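Local structure of glycoside Hydrolase (Bacteroides uniformis, 5T9X) at residues Val130-Val135 and Glu141-Gly146; Met303-Trp308 and Gly313-Asn318; Arg110-Val115 and Glu123-Asp128; Ser198-Gly203 and Asn318-Asn323; Ile170-Met175 and Ile246-Phe251. The protein probably cleaves glycosidic bonds in agarose or related red-algal galactans, acting as a family 16 glycoside hydrolase of a human gut symbiont. All blocks are in the same frame, centred on the assembly; numbering follows the deposited sequence.

Followed from the N terminus, the chain first closes interaction 3, a short loop spanning the hairpin of strands 113-116 and 119-122. Interaction 1 comes next, pairing the two arms of the hairpin 132-137/140-154, and its G146 receives a bond from R126 of interaction 3. Interaction 5 then opens at 170-175. Before it closes at 246-251, interaction 4 opens at 198-203, so the two cross, joined by a salt bridge between D199 and R248. Interaction 4 closes only at 318-323, and interaction 2 lies wholly within its span, sharing N318. Interactions 1 and 2 reach neighbouring strands 140-154 and 298-304 of the mixed sheet, while 3 and 5 lie at loops that link it to the antiparallel sheet.

Interaction 1 (Val130-Val135 and Glu141-Gly146); sequences VKIVKV and EKMMPG
K134 and E141 meet through charge near the turn of the hairpin: K134 NZ bonds E141 OE2 at 2.8 Å, coming from above the carboxylate plane. The lysine chain runs out nearly straight and bends only at its last torsion (chi4 59°), which turns the ammonium group toward the acid. On the same face M143 folds back twice along its chain. Its SD rests on K134 CB at 3.8 Å, while its CE packs against I132 CG2 at 3.6 Å. The backbone beneath is a regular antiparallel beta hairpin, strand 132-137 turning back into the long strand 140-154. V133 with M144 and V135 with K142 form hydrogen-bonded pairs, V135 N reaching K142 O at 2.8 Å, and K134 with M143 makes the non-hydrogen-bonded pair between them. The other face carries V133, V135, K142 and M144. There the V135 and M144 side chains cross at about a right angle, V135 CG2 3.8 Å from M144 CG, and the pair continues inward, V135 touching A104, P105 and S307 and M144 touching A310. Where strand 132-137 begins, G146 N donates to K131 O at 3.0 Å, a nearly straight bond, and V130 closes over this end with CG1 on P145 CB at 3.8 Å and CG2 beside G146 O. An alanine at V130 would lack both of those methyls, which is likely to open a gap beside the proline ring and take away the methyl packed against G146 O. That same carbonyl accepts a bond from R126 NE, and the R126 chain packs on P145.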
# COMPACT_ATOMS: atom_id res chain seq x y z
N VAL A 130 26.35 3.53 -2.87
CA VAL A 130 25.23 4.08 -2.08
C VAL A 130 25.66 4.62 -0.70
O VAL A 130 26.49 4.02 -0.02
CB VAL A 130 24.09 3.04 -1.87
CG1 VAL A 130 24.48 1.98 -0.85
CG2 VAL A 130 22.81 3.74 -1.46
N LYS A 131 25.04 5.71 -0.28
CA LYS A 131 25.33 6.27 1.03
C LYS A 131 24.92 5.37 2.20
O LYS A 131 24.15 4.45 2.06
CB LYS A 131 24.69 7.65 1.18
CG LYS A 131 23.18 7.69 1.30
CD LYS A 131 22.66 9.12 1.07
CE LYS A 131 21.39 9.36 1.90
NZ LYS A 131 20.61 10.59 1.57
N ILE A 132 25.48 5.68 3.36
CA ILE A 132 25.19 4.97 4.58
C ILE A 132 24.15 5.81 5.30
O ILE A 132 24.23 7.05 5.30
CB ILE A 132 26.47 4.80 5.45
CG1 ILE A 132 27.60 4.18 4.62
CG2 ILE A 132 26.23 3.92 6.68
CD1 ILE A 132 28.93 4.08 5.36
N VAL A 133 23.17 5.14 5.90
CA VAL A 133 22.15 5.82 6.72
C VAL A 133 22.08 5.18 8.09
O VAL A 133 22.36 3.99 8.23
CB VAL A 133 20.75 5.81 6.07
CG1 VAL A 133 20.82 6.39 4.67
CG2 VAL A 133 20.19 4.41 5.99
N LYS A 134 21.73 5.98 9.09
CA LYS A 134 21.55 5.50 10.44
C LYS A 134 20.11 5.04 10.58
O LYS A 134 19.19 5.80 10.33
CB LYS A 134 21.86 6.63 11.43
CG LYS A 134 21.88 6.26 12.90
CD LYS A 134 21.66 7.51 13.75
CE LYS A 134 22.31 7.42 15.12
NZ LYS A 134 23.79 7.22 15.01
N VAL A 135 19.92 3.80 11.01
CA VAL A 135 18.61 3.20 11.15
C VAL A 135 18.29 3.02 12.62
O VAL A 135 19.13 2.56 13.38
CB VAL A 135 18.55 1.83 10.44
CG1 VAL A 135 17.19 1.17 10.63
CG2 VAL A 135 18.85 1.99 8.97
N GLU A 141 20.37 0.74 17.22
CA GLU A 141 20.89 1.77 16.33
C GLU A 141 21.95 1.09 15.48
O GLU A 141 22.73 0.30 15.99
CB GLU A 141 21.39 2.93 17.18
CG GLU A 141 22.45 3.84 16.57
CD GLU A 141 22.80 5.02 17.49
OE1 GLU A 141 22.00 5.37 18.41
OE2 GLU A 141 23.88 5.63 17.27
N LYS A 142 21.94 1.37 14.18
CA LYS A 142 22.70 0.59 13.21
C LYS A 142 22.98 1.41 11.94
O LYS A 142 22.11 2.09 11.43
CB LYS A 142 21.91 -0.67 12.88
CG LYS A 142 22.73 -1.83 12.37
CD LYS A 142 22.05 -3.17 12.66
CE LYS A 142 22.97 -4.35 12.39
NZ LYS A 142 22.39 -5.60 12.97
N MET A 143 24.22 1.38 11.45
CA MET A 143 24.56 2.02 10.19
C MET A 143 24.39 0.98 9.10
O MET A 143 24.98 -0.07 9.21
CB MET A 143 26.02 2.50 10.22
CG MET A 143 26.35 3.49 11.32
SD MET A 143 25.30 4.96 11.37
CE MET A 143 25.68 5.70 9.78
N MET A 144 23.60 1.27 8.07
CA MET A 144 23.45 0.35 6.94
C MET A 144 23.59 1.05 5.61
O MET A 144 23.44 2.26 5.54
CB MET A 144 22.07 -0.26 6.92
CG MET A 144 21.58 -0.63 8.29
SD MET A 144 20.23 -1.78 8.12
CE MET A 144 19.81 -1.91 9.83
N PRO A 145 23.85 0.29 4.55
CA PRO A 145 23.74 0.88 3.22
C PRO A 145 22.28 1.13 2.87
O PRO A 145 21.40 0.33 3.20
CB PRO A 145 24.34 -0.19 2.30
CG PRO A 145 25.05 -1.16 3.19
CD PRO A 145 24.31 -1.11 4.49
N GLY A 146 22.04 2.26 2.22
CA GLY A 146 20.73 2.62 1.70
C GLY A 146 20.20 1.63 0.69
O GLY A 146 20.96 0.89 0.07

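Interaction 2 (Met303-Trp308 and Gly313-Asn318); sequences MEDQSW and GLSPTN
D305 and S315 join the two sides of a helical turn: strand 298-304 ends, the short helix 307-310 follows with Q306 at its N-cap, and the chain leaves it through a Schellman motif whose C-prime residue is G313. The positive phi of G313 would jam a side chain against the preceding carbonyl, so glycine suits the place, and L314 N and G313 N bond back to R309 O and A310 O. The chain then doubles back toward the strand end. Across this turn the contact is small, buried and centred on one carboxylate. S315 OG donates to D305 OD2 at 2.7 Å, using the syn lone pair of that oxygen. D305 reaches it with CG trans to its backbone N (chi1 -163°), which sends the acid out from the strand end toward the returning chain. The same OD2 is bonded by T147 OG1, so two hydroxyls grip one buried oxygen and should together limit the rotation of the carboxylate. P316 comes from the opposite direction, its CD 3.4 Å from D305 OD2, while D305 OD1 sits 3.5 Å from S315 CA. Further out, P316 O accepts from R126 NH1 and D305 O is bonded by T106 OG1, so a carbonyl of each segment has a side-chain partner. One residue on, Q306 has its amide secured by E194 and Y196, and its NE2 also donates to E304 OE1 at 3.1 Å, meeting the anti side of that oxygen 30° out of the carboxylate plane.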
# COMPACT_ATOMS: atom_id res chain seq x y z
N MET A 303 7.32 0.75 -2.56
CA MET A 303 8.00 -0.22 -1.69
C MET A 303 8.82 0.48 -0.61
O MET A 303 9.23 1.62 -0.76
CB MET A 303 8.86 -1.17 -2.49
CG MET A 303 8.17 -1.94 -3.61
SD MET A 303 9.36 -2.91 -4.62
CE MET A 303 9.58 -4.30 -3.53
N GLU A 304 9.05 -0.23 0.49
CA GLU A 304 9.78 0.28 1.65
C GLU A 304 10.71 -0.82 2.17
O GLU A 304 10.30 -1.96 2.30
CB GLU A 304 8.82 0.69 2.78
CG GLU A 304 7.92 1.87 2.46
CD GLU A 304 6.88 2.23 3.54
OE1 GLU A 304 6.83 1.57 4.62
OE2 GLU A 304 6.08 3.19 3.28
N ASP A 305 11.95 -0.46 2.46
CA ASP A 305 12.83 -1.24 3.34
C ASP A 305 12.62 -0.71 4.75
O ASP A 305 13.28 0.24 5.17
CB ASP A 305 14.29 -1.07 2.94
CG ASP A 305 15.18 -2.13 3.50
OD1 ASP A 305 14.72 -2.95 4.34
OD2 ASP A 305 16.35 -2.14 3.05
N GLN A 306 11.66 -1.30 5.46
CA GLN A 306 11.16 -0.72 6.70
C GLN A 306 12.15 -0.88 7.83
O GLN A 306 12.78 -1.92 7.94
CB GLN A 306 9.83 -1.35 7.08
CG GLN A 306 8.69 -0.91 6.18
CD GLN A 306 7.41 -1.68 6.44
OE1 GLN A 306 7.42 -2.74 7.07
NE2 GLN A 306 6.31 -1.16 5.93
N SER A 307 12.27 0.15 8.67
CA SER A 307 13.32 0.23 9.70
C SER A 307 13.35 -0.93 10.68
O SER A 307 14.38 -1.57 10.86
CB SER A 307 13.20 1.55 10.47
OG SER A 307 13.19 2.63 9.56
N TRP A 308 12.22 -1.19 11.32
CA TRP A 308 12.07 -2.28 12.31
C TRP A 308 12.43 -3.67 11.78
O TRP A 308 12.88 -4.55 12.53
CB TRP A 308 10.65 -2.27 12.88
CG TRP A 308 9.54 -2.44 11.84
CD1 TRP A 308 9.04 -1.49 10.97
CD2 TRP A 308 8.78 -3.63 11.60
NE1 TRP A 308 8.04 -2.03 10.20
CE2 TRP A 308 7.86 -3.34 10.56
CE3 TRP A 308 8.79 -4.93 12.16
CZ2 TRP A 308 6.95 -4.31 10.07
CZ3 TRP A 308 7.88 -5.91 11.66
CH2 TRP A 308 6.98 -5.58 10.62
N GLY A 313 17.89 -7.53 10.35
CA GLY A 313 18.48 -8.35 9.30
C GLY A 313 17.60 -8.66 8.08
O GLY A 313 17.99 -9.48 7.24
N LEU A 314 16.44 -8.02 7.94
CA LEU A 314 15.56 -8.30 6.79
C LEU A 314 15.66 -7.27 5.66
O LEU A 314 14.79 -7.22 4.78
CB LEU A 314 14.11 -8.52 7.26
CG LEU A 314 14.01 -9.86 7.97
CD1 LEU A 314 12.91 -9.87 8.99
CD2 LEU A 314 13.77 -10.97 6.97
N SER A 315 16.72 -6.45 5.64
CA SER A 315 17.01 -5.62 4.48
C SER A 315 17.44 -6.59 3.37
O SER A 315 18.00 -7.64 3.67
CB SER A 315 18.10 -4.60 4.81
OG SER A 315 18.39 -3.75 3.70
N PRO A 316 17.09 -6.31 2.10
CA PRO A 316 17.52 -7.23 1.04
C PRO A 316 19.03 -7.23 0.83
O PRO A 316 19.64 -6.16 0.81
CB PRO A 316 16.84 -6.70 -0.22
CG PRO A 316 15.81 -5.78 0.25
CD PRO A 316 16.21 -5.25 1.58
N THR A 317 19.60 -8.42 0.65
CA THR A 317 21.05 -8.58 0.40
C THR A 317 21.38 -8.16 -1.02
O THR A 317 20.52 -8.15 -1.90
CB THR A 317 21.51 -10.06 0.61
OG1 THR A 317 20.93 -10.90 -0.40
CG2 THR A 317 21.12 -10.58 1.98
N ASN A 318 22.63 -7.82 -1.26
CA ASN A 318 23.07 -7.51 -2.62
C ASN A 318 22.82 -8.71 -3.58
O ASN A 318 22.48 -8.50 -4.75
CB ASN A 318 24.55 -7.09 -2.61
CG ASN A 318 24.76 -5.74 -1.95
OD1 ASN A 318 24.26 -4.74 -2.42
ND2 ASN A 318 25.51 -5.71 -0.85

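Interaction 3 (Arg110-Val115 and Glu123-Asp128); sequences RDHISV and ETSRPD
H112 swings its imidazole toward the 123-128 segment because CG stands opposite its own carbonyl carbon (chi1 -78°), and S125 answers with OG tucked between its backbone N and carbonyl carbon (chi1 74°). The two ends meet at the ring edge, H112 NE2 and S125 OG lying 2.8 Å apart in a hydrogen bond whose donor could be either. On the other nitrogen, ND1 donates to D111 OD1 at 2.7 Å, close to the ring plane. With both nitrogens engaged, the rotation of the ring should be largely fixed. E123 CG packs at 3.7 Å from H112 CD2, and its carboxylate rises over one ring face, OE2 3.9 Å above the plane and offset toward the rim. Behind the side chains runs the hairpin of strands 113-116 and 119-122. E123 N bonds H112 O at 3.0 Å and so prolongs the clasp past the end of the paired strands, where 110-112 curls into a 3-10 turn. E123 O takes a bond from T149 OG1, and the backbone of S125 pairs with Y148 on strand 140-154.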
# COMPACT_ATOMS: atom_id res chain seq x y z
N ARG A 110 12.87 8.73 -8.11
CA ARG A 110 11.90 8.89 -9.20
C ARG A 110 12.09 7.85 -10.32
O ARG A 110 11.12 7.28 -10.84
CB ARG A 110 11.96 10.31 -9.79
CG ARG A 110 11.49 11.39 -8.84
CD ARG A 110 11.51 12.77 -9.45
NE ARG A 110 11.16 13.76 -8.44
CZ ARG A 110 9.92 14.05 -8.02
NH1 ARG A 110 8.84 13.43 -8.51
NH2 ARG A 110 9.75 14.97 -7.07
N ASP A 111 13.35 7.58 -10.66
CA ASP A 111 13.65 6.68 -11.77
C ASP A 111 13.44 5.21 -11.45
O ASP A 111 13.62 4.39 -12.32
CB ASP A 111 15.08 6.94 -12.33
CG ASP A 111 16.20 6.50 -11.37
OD1 ASP A 111 15.96 5.76 -10.40
OD2 ASP A 111 17.35 6.90 -11.61
N HIS A 112 13.08 4.88 -10.21
CA HIS A 112 12.67 3.51 -9.86
C HIS A 112 11.17 3.27 -10.09
O HIS A 112 10.67 2.18 -9.77
CB HIS A 112 13.10 3.18 -8.43
CG HIS A 112 14.55 2.83 -8.33
ND1 HIS A 112 15.54 3.68 -8.76
CD2 HIS A 112 15.17 1.71 -7.90
CE1 HIS A 112 16.72 3.10 -8.59
NE2 HIS A 112 16.52 1.91 -8.07
N ILE A 113 10.47 4.26 -10.66
CA ILE A 113 9.07 4.12 -11.06
C ILE A 113 8.94 4.08 -12.58
O ILE A 113 9.48 4.94 -13.28
CB ILE A 113 8.24 5.33 -10.62
CG1 ILE A 113 8.29 5.49 -9.11
CG2 ILE A 113 6.81 5.25 -11.15
CD1 ILE A 113 7.82 4.30 -8.32
N SER A 114 8.15 3.13 -13.07
CA SER A 114 7.78 3.13 -14.47
C SER A 114 6.48 2.39 -14.74
O SER A 114 5.93 1.72 -13.87
CB SER A 114 8.92 2.54 -15.32
OG SER A 114 9.12 1.16 -15.06
N VAL A 115 5.99 2.55 -15.96
CA VAL A 115 4.82 1.85 -16.46
C VAL A 115 5.18 1.23 -17.81
O VAL A 115 5.66 1.93 -18.71
CB VAL A 115 3.63 2.79 -16.61
CG1 VAL A 115 2.40 1.99 -16.98
CG2 VAL A 115 3.40 3.56 -15.32
N GLU A 123 10.79 -0.73 -8.94
CA GLU A 123 11.98 -1.56 -8.75
C GLU A 123 12.78 -1.22 -7.47
O GLU A 123 12.58 -0.20 -6.85
CB GLU A 123 12.88 -1.60 -10.02
CG GLU A 123 13.59 -0.33 -10.50
CD GLU A 123 14.75 -0.64 -11.49
OE1 GLU A 123 14.70 -1.69 -12.19
OE2 GLU A 123 15.73 0.16 -11.57
N THR A 124 13.67 -2.13 -7.11
CA THR A 124 14.59 -1.97 -6.01
C THR A 124 16.03 -2.28 -6.45
O THR A 124 16.27 -3.28 -7.08
CB THR A 124 14.19 -2.90 -4.88
OG1 THR A 124 12.85 -2.59 -4.53
CG2 THR A 124 15.07 -2.72 -3.67
N SER A 125 16.97 -1.41 -6.10
CA SER A 125 18.37 -1.63 -6.39
C SER A 125 19.19 -1.08 -5.26
O SER A 125 18.66 -0.44 -4.37
CB SER A 125 18.76 -0.95 -7.71
OG SER A 125 18.86 0.46 -7.57
N ARG A 126 20.49 -1.33 -5.33
CA ARG A 126 21.45 -0.75 -4.40
C ARG A 126 22.78 -0.60 -5.13
O ARG A 126 23.49 -1.58 -5.33
CB ARG A 126 21.60 -1.63 -3.15
CG ARG A 126 22.55 -1.05 -2.12
CD ARG A 126 22.71 -1.91 -0.89
NE ARG A 126 21.46 -2.08 -0.15
CZ ARG A 126 20.95 -3.25 0.26
NH1 ARG A 126 21.57 -4.39 0.06
NH2 ARG A 126 19.78 -3.27 0.91
N PRO A 127 23.13 0.63 -5.53
CA PRO A 127 24.45 0.86 -6.14
C PRO A 127 25.65 0.48 -5.25
O PRO A 127 25.49 0.28 -4.04
CB PRO A 127 24.46 2.38 -6.37
CG PRO A 127 23.05 2.81 -6.29
CD PRO A 127 22.39 1.88 -5.34
N ASP A 128 26.83 0.39 -5.85
CA ASP A 128 28.07 0.12 -5.08
C ASP A 128 28.39 1.32 -4.18
O ASP A 128 28.75 1.17 -3.03
CB ASP A 128 29.27 -0.12 -6.01
CG ASP A 128 29.12 -1.38 -6.85
OD1 ASP A 128 28.61 -2.39 -6.32
OD2 ASP A 128 29.54 -1.36 -8.03

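Interaction 4 (Ser198-Gly203 and Asn318-Asn323); sequences SDRVVG and NKELMN
R200 and E320 are brought together by two irregular backbones. In segment 198-203 an ST turn sets the arginine, R200 N donating to S198 OG at 2.9 Å. On the other side, 318-322 follow helical phi/psi angles without the regular bonds, and the coil is held partly by M322 N to K319 O at 3.0 Å. From these platforms both side chains point across. R200 is bent at chi3 (65°), which lays its guanidinium alongside the acid, while E320 reaches out nearly straight beyond CG. The result is a side-on, two-pronged salt bridge: R200 NE donates to E320 OE2 at 2.8 Å, and R200 NH1 to E320 OE1 also at 2.8 Å. Each oxygen is met on its syn side, the two flat groups are nearly coplanar, 21° apart, and both bonds are nearly straight. The bridge spans the surface between the loop following strand 188-195 and the loop leading to strand 329-341, two excursions from the beta sandwich far apart in sequence. R200 does more than pair with the acid, since NH1 also bonds S315 O and NH2 bonds G313 O. A leucine here would have no side-chain nitrogens to offer, and E320 would probably be left without its charged mate and the G313 and S315 carbonyls without these donors. E320 N donates to T317 OG1, and N327 ND2 bonds E320 O; both bonds hold the E320 backbone.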
# COMPACT_ATOMS: atom_id res chain seq x y z
N SER A 198 8.76 -12.38 0.44
CA SER A 198 9.87 -13.35 0.45
C SER A 198 9.68 -14.47 1.46
O SER A 198 8.98 -14.28 2.46
CB SER A 198 11.20 -12.64 0.72
OG SER A 198 12.19 -13.55 1.07
N ASP A 199 10.29 -15.63 1.19
CA ASP A 199 10.34 -16.73 2.17
C ASP A 199 11.28 -16.45 3.31
O ASP A 199 11.13 -17.06 4.35
CB ASP A 199 10.77 -18.06 1.54
CG ASP A 199 9.71 -18.63 0.60
OD1 ASP A 199 8.49 -18.57 0.93
OD2 ASP A 199 10.09 -19.12 -0.49
N ARG A 200 12.24 -15.55 3.14
CA ARG A 200 13.09 -15.18 4.27
C ARG A 200 12.28 -14.37 5.31
O ARG A 200 11.83 -13.25 5.05
CB ARG A 200 14.35 -14.44 3.80
CG ARG A 200 15.38 -14.26 4.91
CD ARG A 200 16.81 -14.12 4.37
NE ARG A 200 16.99 -12.89 3.58
CZ ARG A 200 17.18 -11.67 4.09
NH1 ARG A 200 17.33 -10.63 3.28
NH2 ARG A 200 17.20 -11.48 5.40
N VAL A 201 12.08 -14.97 6.49
CA VAL A 201 11.25 -14.36 7.55
C VAL A 201 11.88 -14.40 8.94
O VAL A 201 11.21 -14.13 9.94
CB VAL A 201 9.88 -15.06 7.63
CG1 VAL A 201 9.10 -14.85 6.34
CG2 VAL A 201 10.03 -16.55 7.91
N VAL A 202 13.16 -14.75 9.00
CA VAL A 202 13.80 -14.95 10.29
C VAL A 202 14.77 -13.81 10.43
O VAL A 202 15.57 -13.54 9.52
CB VAL A 202 14.55 -16.30 10.39
CG1 VAL A 202 14.89 -16.60 11.85
CG2 VAL A 202 13.70 -17.45 9.83
N GLY A 203 14.67 -13.12 11.57
CA GLY A 203 15.62 -12.08 11.94
C GLY A 203 16.94 -12.68 12.39
O GLY A 203 17.16 -13.88 12.26
N ASN A 318 22.63 -7.82 -1.26
CA ASN A 318 23.07 -7.51 -2.62
C ASN A 318 22.82 -8.71 -3.58
O ASN A 318 22.48 -8.50 -4.75
CB ASN A 318 24.55 -7.09 -2.61
CG ASN A 318 24.76 -5.74 -1.95
OD1 ASN A 318 24.26 -4.74 -2.42
ND2 ASN A 318 25.51 -5.71 -0.85
N LYS A 319 22.96 -9.94 -3.06
CA LYS A 319 22.74 -11.16 -3.87
C LYS A 319 21.26 -11.24 -4.29
O LYS A 319 20.98 -11.36 -5.48
CB LYS A 319 23.21 -12.42 -3.12
CG LYS A 319 23.49 -13.63 -4.01
N GLU A 320 20.33 -11.12 -3.33
CA GLU A 320 18.87 -11.10 -3.63
C GLU A 320 18.47 -10.01 -4.65
O GLU A 320 17.61 -10.23 -5.49
CB GLU A 320 18.04 -10.93 -2.34
CG GLU A 320 18.00 -12.13 -1.38
CD GLU A 320 17.48 -11.82 0.04
OE1 GLU A 320 17.41 -10.64 0.44
OE2 GLU A 320 17.14 -12.76 0.80
N LEU A 321 19.13 -8.85 -4.59
CA LEU A 321 18.88 -7.76 -5.56
C LEU A 321 19.46 -7.98 -6.96
O LEU A 321 19.16 -7.20 -7.85
CB LEU A 321 19.39 -6.43 -5.03
CG LEU A 321 18.79 -5.94 -3.72
CD1 LEU A 321 19.58 -4.73 -3.25
CD2 LEU A 321 17.31 -5.61 -3.84
N MET A 322 20.30 -9.00 -7.17
CA MET A 322 20.73 -9.40 -8.54
C MET A 322 19.54 -9.78 -9.45
O MET A 322 19.59 -9.58 -10.66
CB MET A 322 21.75 -10.57 -8.53
CG MET A 322 23.14 -10.29 -7.92
SD MET A 322 23.91 -8.72 -8.44
CE MET A 322 24.36 -8.98 -10.17
N ASN A 323 18.49 -10.34 -8.86
CA ASN A 323 17.26 -10.70 -9.56
C ASN A 323 16.23 -9.56 -9.47
O ASN A 323 15.55 -9.41 -8.45
CB ASN A 323 16.69 -11.98 -8.92
CG ASN A 323 15.50 -12.51 -9.66
OD1 ASN A 323 14.74 -11.77 -10.29
ND2 ASN A 323 15.33 -13.81 -9.60

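Interaction 5 (Ile170-Met175 and Ile246-Phe251); sequences IANSTM and IWRNDF
N172 and R248 set two flat groups against each other, amide and guanidinium planes 33° apart. N172 OD1 approaches the guanidinium obliquely, 3.5 Å from R248 NE, but the angle is too poor for a hydrogen bond. I246 CG2 lies over one face of the guanidinium, 3.6 Å above the plane and offset toward the rim. The group's strong polar partner is D199, which forms a salt bridge with NH2, and G197 O bonds that nitrogen as well. R248 bends at chi2 and chi3 to bring its chain past the amide, CG lying against N172 CB. Nearby, W247 meets H252 edge-to-face. Across the contact the W247 CB packs on I170 CD1 at 3.7 Å, both side chains running the same way. The backbones here are loops, 170-175 joining strand 162-169 of one sheet to strand 176-182 of the other, and 246-251, with a 3-10 turn at 247-249, leading into strand 252-260. Water takes the place of direct backbone bonds. One molecule can donate to I170 O at 2.8 Å and to R248 O at 3.0 Å, and another accepts from I170 N at 2.9 Å and can donate to W247 O. The two loops are therefore coupled by bridging solvent and apolar contact, and the charge of R248 is met from the 198-203 side rather than by N172.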
# COMPACT_ATOMS: atom_id res chain seq x y z
N ILE A 170 2.49 -8.93 -5.26
CA ILE A 170 3.40 -8.56 -4.21
C ILE A 170 4.82 -9.03 -4.54
O ILE A 170 5.01 -10.15 -5.02
CB ILE A 170 2.91 -9.15 -2.88
CG1 ILE A 170 1.67 -8.38 -2.41
CG2 ILE A 170 4.00 -9.13 -1.82
CD1 ILE A 170 0.77 -9.19 -1.51
N ALA A 171 5.80 -8.18 -4.29
CA ALA A 171 7.16 -8.51 -4.67
C ALA A 171 7.68 -9.70 -3.89
O ALA A 171 7.42 -9.82 -2.70
CB ALA A 171 8.07 -7.31 -4.47
N ASN A 172 8.44 -10.57 -4.57
CA ASN A 172 9.12 -11.70 -3.93
C ASN A 172 10.43 -11.21 -3.30
O ASN A 172 11.52 -11.51 -3.76
CB ASN A 172 9.36 -12.81 -4.96
CG ASN A 172 9.96 -14.09 -4.36
OD1 ASN A 172 10.11 -14.27 -3.15
ND2 ASN A 172 10.32 -14.98 -5.23
N SER A 173 10.27 -10.48 -2.20
CA SER A 173 11.29 -9.63 -1.63
C SER A 173 11.06 -9.46 -0.13
O SER A 173 9.93 -9.54 0.36
CB SER A 173 11.21 -8.27 -2.30
OG SER A 173 12.33 -7.48 -1.97
N THR A 174 12.13 -9.21 0.61
CA THR A 174 11.94 -8.82 2.02
C THR A 174 11.43 -7.36 2.14
O THR A 174 10.97 -6.95 3.19
CB THR A 174 13.22 -9.03 2.83
OG1 THR A 174 14.30 -8.29 2.24
CG2 THR A 174 13.57 -10.50 2.87
N MET A 175 11.54 -6.59 1.07
CA MET A 175 10.90 -5.27 0.99
C MET A 175 9.40 -5.37 1.19
O MET A 175 8.77 -6.34 0.76
CB MET A 175 11.13 -4.67 -0.39
CG MET A 175 12.58 -4.44 -0.81
SD MET A 175 13.29 -3.05 0.09
CE MET A 175 12.55 -1.68 -0.79
N ILE A 246 -0.06 -18.13 -0.87
CA ILE A 246 1.16 -17.37 -0.91
C ILE A 246 0.93 -16.26 -1.94
O ILE A 246 1.06 -16.52 -3.15
CB ILE A 246 2.36 -18.25 -1.35
CG1 ILE A 246 2.46 -19.55 -0.50
CG2 ILE A 246 3.68 -17.46 -1.36
CD1 ILE A 246 2.43 -19.35 1.00
N TRP A 247 0.66 -15.04 -1.46
CA TRP A 247 0.17 -13.93 -2.29
C TRP A 247 1.14 -13.46 -3.40
O TRP A 247 0.72 -13.08 -4.49
CB TRP A 247 -0.28 -12.75 -1.38
CG TRP A 247 -1.26 -13.18 -0.30
CD1 TRP A 247 -0.98 -13.39 1.02
CD2 TRP A 247 -2.65 -13.51 -0.47
NE1 TRP A 247 -2.10 -13.81 1.69
CE2 TRP A 247 -3.14 -13.90 0.80
CE3 TRP A 247 -3.52 -13.50 -1.55
CZ2 TRP A 247 -4.47 -14.28 1.01
CZ3 TRP A 247 -4.84 -13.87 -1.35
CH2 TRP A 247 -5.31 -14.25 -0.08
N ARG A 248 2.44 -13.46 -3.10
CA ARG A 248 3.55 -13.33 -4.07
C ARG A 248 3.37 -14.02 -5.45
O ARG A 248 3.84 -13.54 -6.48
CB ARG A 248 4.79 -13.95 -3.39
CG ARG A 248 5.90 -14.44 -4.31
CD ARG A 248 6.36 -15.82 -3.94
NE ARG A 248 7.01 -15.77 -2.66
CZ ARG A 248 7.38 -16.81 -1.93
NH1 ARG A 248 7.17 -18.05 -2.34
NH2 ARG A 248 7.96 -16.58 -0.77
N ASN A 249 2.73 -15.18 -5.44
CA ASN A 249 2.70 -16.03 -6.63
C ASN A 249 1.77 -15.57 -7.74
O ASN A 249 1.87 -16.08 -8.82
CB ASN A 249 2.36 -17.48 -6.24
CG ASN A 249 3.47 -18.15 -5.44
OD1 ASN A 249 4.63 -17.74 -5.47
ND2 ASN A 249 3.12 -19.18 -4.72
N ASP A 250 0.88 -14.64 -7.47
CA ASP A 250 0.01 -14.16 -8.51
C ASP A 250 -0.50 -12.74 -8.24
O ASP A 250 -0.19 -12.16 -7.19
CB ASP A 250 -1.16 -15.14 -8.66
CG ASP A 250 -1.54 -15.38 -10.12
OD1 ASP A 250 -1.65 -14.40 -10.92
OD2 ASP A 250 -1.70 -16.58 -10.45
N PHE A 251 -1.24 -12.20 -9.21
CA PHE A 251 -2.04 -10.99 -9.05
C PHE A 251 -3.26 -11.29 -8.18
O PHE A 251 -3.87 -12.35 -8.30
CB PHE A 251 -2.44 -10.38 -10.40
CG PHE A 251 -1.29 -9.73 -11.12
CD1 PHE A 251 -0.99 -8.38 -10.90
CD2 PHE A 251 -0.46 -10.49 -11.95
CE1 PHE A 251 0.09 -7.77 -11.54
CE2 PHE A 251 0.64 -9.90 -12.58
CZ PHE A 251 0.91 -8.53 -12.39
O HOH W 1 6.22 -11.76 -6.99
O HOH W 2 -0.03 -10.22 -4.72